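Local coordinates for protein aldehyde dehydrogenase (Listeria monocytogenes, PDB 3K9D) that probably oxidises aldehyde or oxo groups of its substrates, passing the electrons to NAD or NADP, at residues Y208-G218 against T419-S430. Residues are numbered along the deposited sequence; the frame is centred on the assembly and turned at random.
Sequences YSSGTPAIGVG and TLGCGAVGGSSS
Strand 214-216, which pairs in parallel with strand 192-197 of the mixed sheet, and Tyr208, just after helix 201-207, take up the serines 428-430 of the long loop that leads to strand 440-447. Ser429 N donates to Tyr208 OH at 2.7 Å, and Gly216 N donates to the same OH from the strand, so two backbone N-H groups hold the ring end in place. The ring lies with Ala214 CB over the centre of one face, while Gly427 O lies over the opposite face, 3.6 Å from Tyr208 CE2.

Two serine hydroxyls then reach the strand carbonyls. Ser429 OG, set between its own backbone N and carbonyl carbon (chi1 59°), donates to Ala214 O at 2.9 Å, in the carbonyl plane and on a lone pair. Ser428 OG, trans to the main-chain N of its residue, donates a hydrogen bond to Gly216 O at 2.9 Å, but comes in tilted 32° from that carbonyl's plane. This joins strand 214-216 of the mixed sheet to the loop between helix 403-407 and strand 440-447, close to the dimer interface: Tyr208 also packs on Pro213 of the second subunit.

Past the strand, Cys422 SG packs on the Val217-Gly218 peptide, 3.4 Å from Gly218 N, where the glycine's lack of a side chain leaves the sulfur its place. Val217 CG1 meets Thr419 CG2 at 3.9 Å, the two side chains crossing near a right angle, and a water bridges Gly218 N to Leu420 O.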
ATOM      1  N   TYR A 208       0.653 -10.271  -5.193  1.00 20.25           N
ATOM      2  CA  TYR A 208       1.866  -9.612  -4.715  1.00 14.63           C
ATOM      3  C   TYR A 208       3.133 -10.051  -5.449  1.00 17.99           C
ATOM      4  O   TYR A 208       4.224  -9.512  -5.207  1.00 22.58           O
ATOM      5  CB  TYR A 208       2.014  -9.757  -3.197  1.00 20.93           C
ATOM      6  CG  TYR A 208       1.124  -8.804  -2.443  1.00 17.34           C
ATOM      7  CD1 TYR A 208       1.460  -7.452  -2.314  1.00 12.63           C
ATOM      8  CD2 TYR A 208      -0.070  -9.251  -1.872  1.00 32.39           C
ATOM      9  CE1 TYR A 208       0.626  -6.567  -1.616  1.00 14.07           C
ATOM     10  CE2 TYR A 208      -0.910  -8.386  -1.184  1.00 30.89           C
ATOM     11  CZ  TYR A 208      -0.561  -7.052  -1.055  1.00 26.60           C
ATOM     12  OH  TYR A 208      -1.413  -6.214  -0.372  1.00 25.98           O
ATOM     13  N   SER A 209       2.975 -11.007  -6.365  1.00 14.93           N
ATOM     14  CA  SER A 209       4.059 -11.466  -7.224  1.00 13.90           C
ATOM     15  C   SER A 209       3.905 -10.999  -8.681  1.00 14.15           C
ATOM     16  O   SER A 209       4.708 -11.364  -9.538  1.00 20.12           O
ATOM     17  CB  SER A 209       4.153 -12.987  -7.160  1.00 16.77           C
ATOM     18  OG  SER A 209       4.241 -13.409  -5.807  1.00 19.99           O
ATOM     19  N   SER A 210       2.894 -10.172  -8.933  1.00 17.85           N
ATOM     20  CA  SER A 210       2.489  -9.758 -10.285  1.00 14.60           C
ATOM     21  C   SER A 210       3.314  -8.618 -10.909  1.00 28.08           C
ATOM     22  O   SER A 210       3.301  -8.430 -12.141  1.00 17.98           O
ATOM     23  CB  SER A 210       1.020  -9.339 -10.265  1.00 15.29           C
ATOM     24  OG  SER A 210       0.835  -8.171  -9.478  1.00 13.57           O
ATOM     25  N   GLY A 211       4.006  -7.850 -10.066  1.00 21.60           N
ATOM     26  CA  GLY A 211       4.672  -6.627 -10.516  1.00 20.26           C
ATOM     27  C   GLY A 211       3.796  -5.391 -10.419  1.00 19.50           C
ATOM     28  O   GLY A 211       4.266  -4.282 -10.640  1.00 18.65           O
ATOM     29  N   THR A 212       2.516  -5.595 -10.099  1.00 15.23           N
ATOM     30  CA  THR A 212       1.514  -4.525  -9.961  1.00 20.88           C
ATOM     31  C   THR A 212       1.192  -4.364  -8.491  1.00 15.62           C
ATOM     32  O   THR A 212       1.109  -5.375  -7.783  1.00 17.16           O
ATOM     33  CB  THR A 212       0.211  -4.893 -10.732  1.00 19.89           C
ATOM     34  OG1 THR A 212       0.514  -5.062 -12.121  1.00 18.52           O
ATOM     35  CG2 THR A 212      -0.890  -3.841 -10.588  1.00  9.09           C
ATOM     36  N   PRO A 213       1.029  -3.107  -8.010  1.00 17.63           N
ATOM     37  CA  PRO A 213       0.539  -2.869  -6.642  1.00 18.63           C
ATOM     38  C   PRO A 213      -0.722  -3.663  -6.323  1.00 17.62           C
ATOM     39  O   PRO A 213      -1.671  -3.648  -7.096  1.00 16.07           O
ATOM     40  CB  PRO A 213       0.223  -1.376  -6.641  1.00 24.63           C
ATOM     41  CG  PRO A 213       1.194  -0.801  -7.622  1.00 20.18           C
ATOM     42  CD  PRO A 213       1.354  -1.843  -8.700  1.00 21.75           C
ATOM     43  N   ALA A 214      -0.704  -4.362  -5.195  1.00 16.89           N
ATOM     44  CA  ALA A 214      -1.835  -5.177  -4.769  1.00 21.57           C
ATOM     45  C   ALA A 214      -2.325  -4.807  -3.385  1.00 21.67           C
ATOM     46  O   ALA A 214      -1.587  -4.298  -2.548  1.00 19.88           O
ATOM     47  CB  ALA A 214      -1.470  -6.654  -4.806  1.00 18.71           C
ATOM     48  N   ILE A 215      -3.603  -5.051  -3.157  1.00 26.87           N
ATOM     49  CA  ILE A 215      -4.115  -5.073  -1.811  1.00 26.43           C
ATOM     50  C   ILE A 215      -4.887  -6.361  -1.592  1.00 25.48           C
ATOM     51  O   ILE A 215      -5.894  -6.636  -2.249  1.00 22.85           O
ATOM     52  CB  ILE A 215      -4.858  -3.766  -1.414  1.00 23.96           C
ATOM     53  CG1 ILE A 215      -5.898  -4.042  -0.328  1.00 24.26           C
ATOM     54  CG2 ILE A 215      -5.398  -3.026  -2.636  1.00 43.56           C
ATOM     55  CD1 ILE A 215      -6.735  -2.866  -0.061  1.00 30.28           C
ATOM     56  N   GLY A 216      -4.365  -7.159  -0.669  1.00 30.36           N
ATOM     57  CA  GLY A 216      -4.851  -8.504  -0.443  1.00 22.12           C
ATOM     58  C   GLY A 216      -5.681  -8.685   0.804  1.00 26.39           C
ATOM     59  O   GLY A 216      -5.698  -7.839   1.699  1.00 25.01           O
ATOM     60  N   VAL A 217      -6.388  -9.803   0.842  1.00 29.74           N
ATOM     61  CA  VAL A 217      -7.120 -10.217   2.033  1.00 24.27           C
ATOM     62  C   VAL A 217      -6.364 -11.403   2.621  1.00 26.65           C
ATOM     63  O   VAL A 217      -5.374 -11.860   2.044  1.00 25.58           O
ATOM     64  CB  VAL A 217      -8.589 -10.582   1.692  1.00 19.43           C
ATOM     65  CG1 VAL A 217      -9.304  -9.390   1.033  1.00 21.04           C
ATOM     66  CG2 VAL A 217      -8.653 -11.816   0.790  1.00 22.70           C
ATOM     67  N   GLY A 218      -6.797 -11.890   3.777  1.00 28.52           N
ATOM     68  CA  GLY A 218      -6.226 -13.115   4.325  1.00 21.41           C
ATOM     69  C   GLY A 218      -7.351 -14.072   4.697  1.00 27.41           C
ATOM     70  O   GLY A 218      -8.527 -13.696   4.613  1.00 25.14           O
ATOM     71  N   THR A 419     -14.064  -6.035   1.088  1.00 28.56           N
ATOM     72  CA  THR A 419     -12.617  -6.316   1.034  1.00 28.53           C
ATOM     73  C   THR A 419     -11.970  -5.881   2.347  1.00 22.93           C
ATOM     74  O   THR A 419     -11.817  -4.694   2.633  1.00 17.40           O
ATOM     75  CB  THR A 419     -11.939  -5.696  -0.219  1.00 30.05           C
ATOM     76  OG1 THR A 419     -12.469  -6.334  -1.381  1.00 19.38           O
ATOM     77  CG2 THR A 419     -10.407  -5.897  -0.210  1.00 13.94           C
ATOM     78  N   LEU A 420     -11.625  -6.880   3.147  1.00 16.43           N
ATOM     79  CA  LEU A 420     -11.157  -6.683   4.492  1.00 19.90           C
ATOM     80  C   LEU A 420      -9.664  -6.991   4.499  1.00 19.35           C
ATOM     81  O   LEU A 420      -9.266  -8.154   4.427  1.00 17.83           O
ATOM     82  CB  LEU A 420     -11.948  -7.606   5.450  1.00 19.00           C
ATOM     83  CG  LEU A 420     -13.491  -7.569   5.347  1.00 25.40           C
ATOM     84  CD1 LEU A 420     -14.166  -8.432   6.418  1.00 18.49           C
ATOM     85  CD2 LEU A 420     -14.030  -6.167   5.450  1.00 19.54           C
ATOM     86  N   GLY A 421      -8.835  -5.949   4.532  1.00 20.59           N
ATOM     87  CA  GLY A 421      -7.386  -6.148   4.475  1.00 19.45           C
ATOM     88  C   GLY A 421      -6.876  -6.807   5.741  1.00 20.11           C
ATOM     89  O   GLY A 421      -7.408  -6.548   6.821  1.00 16.07           O
ATOM     90  N   CYS A 422      -5.873  -7.679   5.603  1.00 14.24           N
ATOM     91  CA  CYS A 422      -5.267  -8.344   6.757  1.00 20.93           C
ATOM     92  C   CYS A 422      -3.989  -7.656   7.245  1.00 23.82           C
ATOM     93  O   CYS A 422      -3.421  -8.042   8.279  1.00 19.97           O
ATOM     94  CB  CYS A 422      -5.018  -9.834   6.490  1.00 20.59           C
ATOM     95  SG  CYS A 422      -4.059 -10.239   5.014  1.00 32.39           S
ATOM     96  N   GLY A 423      -3.538  -6.634   6.510  1.00 14.77           N
ATOM     97  CA  GLY A 423      -2.323  -5.938   6.896  1.00 14.48           C
ATOM     98  C   GLY A 423      -1.076  -6.766   6.730  1.00 20.21           C
ATOM     99  O   GLY A 423      -1.110  -7.869   6.167  1.00 12.61           O
ATOM    100  N   ALA A 424       0.032  -6.232   7.240  1.00 20.44           N
ATOM    101  CA  ALA A 424       1.339  -6.849   7.076  1.00 12.30           C
ATOM    102  C   ALA A 424       1.458  -8.244   7.683  1.00 17.62           C
ATOM    103  O   ALA A 424       2.099  -9.112   7.087  1.00 19.79           O
ATOM    104  CB  ALA A 424       2.401  -5.952   7.630  1.00 13.90           C
ATOM    105  N   VAL A 425       0.842  -8.467   8.848  1.00 19.60           N
ATOM    106  CA  VAL A 425       0.966  -9.756   9.552  1.00 17.04           C
ATOM    107  C   VAL A 425       0.355 -10.897   8.727  1.00 23.11           C
ATOM    108  O   VAL A 425       0.852 -12.022   8.743  1.00 23.95           O
ATOM    109  CB  VAL A 425       0.458  -9.706  11.039  1.00 27.45           C
ATOM    110  CG1 VAL A 425      -1.041  -9.653  11.122  1.00 21.91           C
ATOM    111  CG2 VAL A 425       1.006 -10.883  11.859  1.00 17.59           C
ATOM    112  N   GLY A 426      -0.663 -10.569   7.941  1.00 22.93           N
ATOM    113  CA  GLY A 426      -1.256 -11.515   7.013  1.00 27.41           C
ATOM    114  C   GLY A 426      -0.715 -11.442   5.594  1.00 30.92           C
ATOM    115  O   GLY A 426      -1.210 -12.140   4.716  1.00 25.29           O
ATOM    116  N   GLY A 427       0.301 -10.608   5.366  1.00 26.56           N
ATOM    117  CA  GLY A 427       0.937 -10.487   4.047  1.00 22.66           C
ATOM    118  C   GLY A 427       0.328  -9.496   3.068  1.00 29.53           C
ATOM    119  O   GLY A 427       0.533  -9.609   1.847  1.00 23.12           O
ATOM    120  N   SER A 428      -0.417  -8.524   3.594  1.00 24.45           N
ATOM    121  CA  SER A 428      -1.062  -7.503   2.772  1.00 23.39           C
ATOM    122  C   SER A 428      -0.512  -6.096   3.006  1.00 20.21           C
ATOM    123  O   SER A 428       0.166  -5.837   4.001  1.00 26.97           O
ATOM    124  CB  SER A 428      -2.584  -7.520   2.987  1.00 21.85           C
ATOM    125  OG  SER A 428      -3.229  -6.505   2.229  1.00 23.33           O
ATOM    126  N   SER A 429      -0.827  -5.193   2.081  1.00 24.89           N
ATOM    127  CA  SER A 429      -0.408  -3.790   2.147  1.00 21.72           C
ATOM    128  C   SER A 429      -1.293  -2.909   3.028  1.00 24.80           C
ATOM    129  O   SER A 429      -0.923  -1.777   3.350  1.00 23.42           O
ATOM    130  CB  SER A 429      -0.380  -3.204   0.740  1.00 17.36           C
ATOM    131  OG  SER A 429      -1.664  -3.295   0.142  1.00 28.89           O
ATOM    132  N   SER A 430      -2.466  -3.415   3.397  1.00 19.25           N
ATOM    133  CA  SER A 430      -3.427  -2.638   4.163  1.00 13.92           C
ATOM    134  C   SER A 430      -4.203  -3.486   5.157  1.00 22.31           C
ATOM    135  O   SER A 430      -4.577  -4.617   4.859  1.00 16.64           O
ATOM    136  CB  SER A 430      -4.445  -1.995   3.224  1.00 19.43           C
ATOM    137  OG  SER A 430      -5.325  -1.145   3.944  1.00 22.20           O
TER
HETATM  138  O   HOH W   1      -7.940 -10.343   5.778  1.00 26.98           O